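Local coordinates for protein pyruvate kinase (Pseudomonas aeruginosa, PDB 6QXL) that probably catalyses the last step of glycolysis, transferring the phosphate of phosphoenolpyruvate to ADP to give pyruvate and ATP, at residues K266-A271 / V306-D311. Numbering follows the deposited sequence.
Sequences KIILHA and VLDYTD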
loop_
_atom_site.group_PDB
_atom_site.type_symbol
_atom_site.label_atom_id
_atom_site.label_comp_id
_atom_site.label_asym_id
_atom_site.label_seq_id
_atom_site.Cartn_x
_atom_site.Cartn_y
_atom_site.Cartn_z
ATOM N N LYS A 266 12.932 2.210 -16.972
ATOM C CA LYS A 266 12.534 0.843 -17.213
ATOM C C LYS A 266 13.737 -0.085 -17.288
ATOM O O LYS A 266 13.765 -1.134 -16.636
ATOM C CB LYS A 266 11.682 0.736 -18.493
ATOM C CG LYS A 266 11.129 -0.672 -18.752
ATOM C CD LYS A 266 9.609 -0.724 -19.152
ATOM C CE LYS A 266 9.265 -0.420 -20.589
ATOM N NZ LYS A 266 7.859 -0.844 -20.720
ATOM N N ILE A 267 14.757 0.326 -18.035
ATOM C CA ILE A 267 15.937 -0.508 -18.204
ATOM C C ILE A 267 16.580 -0.802 -16.840
ATOM O O ILE A 267 16.904 -1.942 -16.540
ATOM C CB ILE A 267 16.955 0.154 -19.136
ATOM C CG1 ILE A 267 16.424 0.244 -20.563
ATOM C CG2 ILE A 267 18.262 -0.625 -19.130
ATOM C CD1 ILE A 267 17.149 1.263 -21.417
ATOM N N ILE A 268 16.757 0.226 -16.020
ATOM C CA ILE A 268 17.390 0.040 -14.728
ATOM C C ILE A 268 16.583 -0.941 -13.892
ATOM O O ILE A 268 17.134 -1.889 -13.330
ATOM C CB ILE A 268 17.546 1.379 -13.998
ATOM C CG1 ILE A 268 18.605 2.215 -14.691
ATOM C CG2 ILE A 268 17.908 1.164 -12.541
ATOM C CD1 ILE A 268 18.584 3.676 -14.300
ATOM N N LEU A 269 15.276 -0.729 -13.827
ATOM C CA LEU A 269 14.421 -1.582 -13.020
ATOM C C LEU A 269 14.414 -3.029 -13.528
ATOM O O LEU A 269 14.584 -3.967 -12.754
ATOM C CB LEU A 269 13.013 -1.024 -12.989
ATOM C CG LEU A 269 12.001 -1.817 -12.153
ATOM C CD1 LEU A 269 12.294 -1.690 -10.643
ATOM C CD2 LEU A 269 10.590 -1.369 -12.491
ATOM N N HIS A 270 14.236 -3.217 -14.830
ATOM C CA HIS A 270 14.203 -4.574 -15.362
ATOM C C HIS A 270 15.544 -5.272 -15.189
ATOM O O HIS A 270 15.592 -6.462 -14.890
ATOM C CB HIS A 270 13.746 -4.588 -16.816
ATOM C CG HIS A 270 12.273 -4.355 -16.982
ATOM N ND1 HIS A 270 11.539 -4.920 -17.992
ATOM C CD2 HIS A 270 11.398 -3.628 -16.243
ATOM C CE1 HIS A 270 10.283 -4.525 -17.896
ATOM N NE2 HIS A 270 10.171 -3.738 -16.841
ATOM N N ALA A 271 16.636 -4.533 -15.329
ATOM C CA ALA A 271 17.955 -5.101 -15.072
ATOM C C ALA A 271 18.047 -5.629 -13.651
ATOM O O ALA A 271 18.403 -6.798 -13.434
ATOM C CB ALA A 271 19.042 -4.082 -15.340
ATOM N N VAL A 306 21.074 8.084 -9.655
ATOM C CA VAL A 306 21.332 7.441 -8.382
ATOM C C VAL A 306 20.021 7.061 -7.696
ATOM O O VAL A 306 19.897 5.954 -7.154
ATOM C CB VAL A 306 22.199 8.328 -7.482
ATOM C CG1 VAL A 306 22.324 7.733 -6.089
ATOM C CG2 VAL A 306 23.593 8.504 -8.106
ATOM N N LEU A 307 19.030 7.940 -7.732
ATOM C CA LEU A 307 17.729 7.620 -7.152
ATOM C C LEU A 307 16.981 6.561 -7.957
ATOM O O LEU A 307 16.274 5.758 -7.360
ATOM C CB LEU A 307 16.887 8.858 -6.993
ATOM C CG LEU A 307 17.477 9.975 -6.134
ATOM C CD1 LEU A 307 16.549 11.159 -6.078
ATOM C CD2 LEU A 307 17.839 9.543 -4.734
ATOM N N ASP A 308 17.183 6.501 -9.277
ATOM C CA ASP A 308 16.658 5.374 -10.064
ATOM C C ASP A 308 17.315 4.035 -9.659
ATOM O O ASP A 308 16.876 2.977 -10.108
ATOM C CB ASP A 308 16.868 5.571 -11.571
ATOM C CG ASP A 308 16.220 6.846 -12.144
ATOM O OD1 ASP A 308 15.126 7.238 -11.658
ATOM O OD2 ASP A 308 16.811 7.469 -13.082
ATOM N N TYR A 309 18.378 4.096 -8.846
ATOM C CA TYR A 309 19.116 2.923 -8.369
ATOM C C TYR A 309 19.960 2.246 -9.456
ATOM O O TYR A 309 20.047 1.023 -9.539
ATOM C CB TYR A 309 18.218 1.904 -7.601
ATOM C CG TYR A 309 18.808 1.603 -6.258
ATOM C CD1 TYR A 309 18.697 2.541 -5.214
ATOM C CD2 TYR A 309 19.550 0.440 -6.032
ATOM C CE1 TYR A 309 19.270 2.302 -3.979
ATOM C CE2 TYR A 309 20.123 0.194 -4.789
ATOM C CZ TYR A 309 19.984 1.131 -3.774
ATOM O OH TYR A 309 20.563 0.910 -2.552
ATOM N N THR A 310 20.615 3.064 -10.261
ATOM C CA THR A 310 21.648 2.590 -11.163
ATOM C C THR A 310 22.826 2.076 -10.339
ATOM O O THR A 310 23.082 2.554 -9.228
ATOM C CB THR A 310 22.099 3.731 -12.119
ATOM O OG1 THR A 310 22.764 3.182 -13.265
ATOM C CG2 THR A 310 22.994 4.741 -11.440
ATOM N N ASP A 311 23.549 1.111 -10.885
ATOM C CA ASP A 311 24.759 0.635 -10.234
ATOM C C ASP A 311 25.890 1.627 -10.428
ATOM O O ASP A 311 26.662 1.892 -9.510
ATOM C CB ASP A 311 25.233 -0.699 -10.771
ATOM C CG ASP A 311 24.462 -1.866 -10.214
ATOM O OD1 ASP A 311 23.317 -2.175 -10.657
ATOM O OD2 ASP A 311 25.109 -2.544 -9.362
#
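Ile268, on helix 260-273, uses both arms of its branched side chain against 308-310, and no hydrogen bond crosses between 266-271 and 306-311. Its methyl CG2, anti to the backbone N, faces the peptide groups of the turn: CG2 lies 3.2 Å from Asp308 O and 3.7 Å from Tyr309 O. The longer arm, with CG1 anti to the carbonyl carbon (chi1 -71°) and CD1 nearly anti to CA (chi2 164°), carries CD1 to 3.7 Å from Asp308 CB and 4.1 Å from Thr310 CB. Ile268 runs at about a right angle to the Asp308 side chain, touching its CB, while the carboxylate is engaged in a salt bridge from OD1 to Lys265 NZ. Thr310 likewise offers its CB to the isoleucine, and its OG1 hydrogen-bonds Thr280 OG1 and Ala312 O. The turn is a Schellman motif closing helix 296-307: Tyr309 has positive phi (72°), and its N bonds Val306 O at 2.9 Å. Ile268 meets Tyr309 at its carbonyl; the phenol is directed elsewhere, OH hydrogen-bonding Ser398 N. Ile268 also packs on Val278 and Thr280 of barrel strand 277-281. The contact thus joins neighbouring outer helices of the (beta/alpha)8 TIM barrel of pyruvate kinase, at the turn that leads from helix 296-307 into the eighth barrel strand, 312-315.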